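Local coordinates for protein phosphatase YwpJ (Bacillus subtilis, PDB 1NRW) that dephosphorylates phosphorylated five- and six-carbon sugars, nucleoside monophosphates and, to a lesser extent, flavin mononucleotide in vitro, with magnesium as cofactor, at residues N28-A33 against I38-S43. Sequence-based numbering, arbitrary orientation.
Sequences NALRQA and IEVVVS
Ile38 meets Ala33 where the chain leaves helix 24-35 and turns into strand 39-43. Its backbone N donates to Ala33 O over 2.9 Å, so that a carbonyl in the last turn of the helix is taken up by the incoming chain; the angle at the hydrogen is 152°. The branched side chain then lies beside the same carbonyl: Ile38 CB comes to 3.2 Å from Ala33 O, and CG1, set beside its backbone N (chi1 -62°), passes that oxygen at 3.6 Å. The CB atoms of Ala33 and Ile38 are 4.3 Å apart, and the small methyl of alanine is consistent with the backbones coming this close. Glu39 points away from the helix, and its OE1 accepts a hydrogen bond from Trp63 NE1. The connection belongs to the Rossmann-like core of the HAD superfamily, in which helix 24-35 lies against the sheet, on the beta-alpha-beta crossover between strand 6-10 and its parallel neighbour 39-43. Val40, the next residue facing the helix, divides its two methyls between two helical residues one turn apart. CG2 rests on Ala33 CB at 3.8 Å, while CG1, anti to the backbone N (chi1 175°), reaches Leu30 CD2 at 3.7 Å, the two side chains crossing at about a right angle. Valine's beta-branching suits a strand and offers both methyls at once; the longer leucine, whose CB does not point at the strand, brings its CD2 end in to the valine and also touches Ile9. At the end of the strand Ser43 O accepts a hydrogen bond from the phosphate-binding Lys217.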
loop_
_atom_site.group_PDB
_atom_site.type_symbol
_atom_site.label_atom_id
_atom_site.label_comp_id
_atom_site.label_asym_id
_atom_site.label_seq_id
_atom_site.Cartn_x
_atom_site.Cartn_y
_atom_site.Cartn_z
ATOM N N ASN A 28 20.786 2.200 -2.325
ATOM C CA ASN A 28 21.964 1.345 -2.409
ATOM C C ASN A 28 21.662 -0.058 -1.891
ATOM O O ASN A 28 22.105 -1.048 -2.474
ATOM C CB ASN A 28 23.135 1.948 -1.620
ATOM C CG ASN A 28 23.756 3.151 -2.318
ATOM O OD1 ASN A 28 24.011 3.122 -3.523
ATOM N ND2 ASN A 28 24.018 4.210 -1.557
ATOM N N ALA A 29 20.905 -0.145 -0.798
ATOM C CA ALA A 29 20.554 -1.443 -0.220
ATOM C C ALA A 29 19.704 -2.269 -1.186
ATOM O O ALA A 29 19.894 -3.483 -1.305
ATOM C CB ALA A 29 19.812 -1.249 1.107
ATOM N N LEU A 30 18.767 -1.620 -1.873
ATOM C CA LEU A 30 17.909 -2.317 -2.834
ATOM C C LEU A 30 18.721 -2.864 -4.001
ATOM O O LEU A 30 18.548 -4.016 -4.409
ATOM C CB LEU A 30 16.827 -1.385 -3.394
ATOM C CG LEU A 30 15.610 -1.031 -2.541
ATOM C CD1 LEU A 30 14.639 -0.199 -3.373
ATOM C CD2 LEU A 30 14.933 -2.298 -2.060
ATOM N N ARG A 31 19.595 -2.029 -4.550
ATOM C CA ARG A 31 20.426 -2.443 -5.671
ATOM C C ARG A 31 21.394 -3.548 -5.265
ATOM O O ARG A 31 21.679 -4.444 -6.057
ATOM C CB ARG A 31 21.194 -1.247 -6.231
ATOM C CG ARG A 31 20.284 -0.199 -6.858
ATOM C CD ARG A 31 21.067 0.984 -7.395
ATOM N NE ARG A 31 20.183 1.975 -8.007
ATOM C CZ ARG A 31 19.490 1.777 -9.125
ATOM N NH1 ARG A 31 19.570 0.618 -9.772
ATOM N NH2 ARG A 31 18.707 2.740 -9.596
ATOM N N GLN A 32 21.888 -3.497 -4.031
ATOM C CA GLN A 32 22.817 -4.526 -3.564
ATOM C C GLN A 32 22.095 -5.861 -3.460
ATOM O O GLN A 32 22.645 -6.908 -3.805
ATOM C CB GLN A 32 23.410 -4.154 -2.202
ATOM C CG GLN A 32 24.411 -5.183 -1.667
ATOM C CD GLN A 32 25.504 -5.506 -2.671
ATOM O OE1 GLN A 32 26.122 -4.602 -3.237
ATOM N NE2 GLN A 32 25.755 -6.795 -2.892
ATOM N N ALA A 33 20.857 -5.818 -2.979
ATOM C CA ALA A 33 20.051 -7.020 -2.846
ATOM C C ALA A 33 19.825 -7.636 -4.222
ATOM O O ALA A 33 19.925 -8.849 -4.390
ATOM C CB ALA A 33 18.712 -6.687 -2.188
ATOM N N ILE A 38 18.834 -11.473 -5.170
ATOM C CA ILE A 38 17.604 -11.527 -4.387
ATOM C C ILE A 38 16.482 -10.818 -5.143
ATOM O O ILE A 38 16.678 -9.728 -5.678
ATOM C CB ILE A 38 17.785 -10.837 -3.007
ATOM C CG1 ILE A 38 18.862 -11.560 -2.195
ATOM C CG2 ILE A 38 16.462 -10.827 -2.246
ATOM C CD1 ILE A 38 19.214 -10.872 -0.882
ATOM N N GLU A 39 15.312 -11.443 -5.197
ATOM C CA GLU A 39 14.171 -10.837 -5.868
ATOM C C GLU A 39 13.583 -9.809 -4.905
ATOM O O GLU A 39 13.185 -10.151 -3.791
ATOM C CB GLU A 39 13.112 -11.890 -6.199
ATOM C CG GLU A 39 13.560 -12.969 -7.180
ATOM C CD GLU A 39 13.767 -12.447 -8.592
ATOM O OE1 GLU A 39 13.360 -11.303 -8.886
ATOM O OE2 GLU A 39 14.330 -13.193 -9.420
ATOM N N VAL A 40 13.539 -8.552 -5.329
ATOM C CA VAL A 40 12.993 -7.501 -4.482
ATOM C C VAL A 40 11.607 -7.095 -4.951
ATOM O O VAL A 40 11.391 -6.833 -6.139
ATOM C CB VAL A 40 13.904 -6.255 -4.465
ATOM C CG1 VAL A 40 13.235 -5.135 -3.665
ATOM C CG2 VAL A 40 15.255 -6.613 -3.844
ATOM N N VAL A 41 10.672 -7.049 -4.008
ATOM C CA VAL A 41 9.296 -6.676 -4.302
ATOM C C VAL A 41 8.853 -5.534 -3.396
ATOM O O VAL A 41 9.080 -5.572 -2.188
ATOM C CB VAL A 41 8.343 -7.871 -4.076
ATOM C CG1 VAL A 41 6.940 -7.516 -4.547
ATOM C CG2 VAL A 41 8.876 -9.099 -4.801
ATOM N N VAL A 42 8.246 -4.512 -3.988
ATOM C CA VAL A 42 7.733 -3.374 -3.233
ATOM C C VAL A 42 6.216 -3.555 -3.226
ATOM O O VAL A 42 5.595 -3.729 -4.281
ATOM C CB VAL A 42 8.139 -2.041 -3.895
ATOM C CG1 VAL A 42 7.394 -0.878 -3.257
ATOM C CG2 VAL A 42 9.639 -1.839 -3.732
ATOM N N SER A 43 5.630 -3.522 -2.033
ATOM C CA SER A 43 4.196 -3.760 -1.868
ATOM C C SER A 43 3.450 -2.584 -1.245
ATOM O O SER A 43 3.792 -2.126 -0.154
ATOM C CB SER A 43 4.000 -5.011 -1.012
ATOM O OG SER A 43 2.631 -5.367 -0.927
#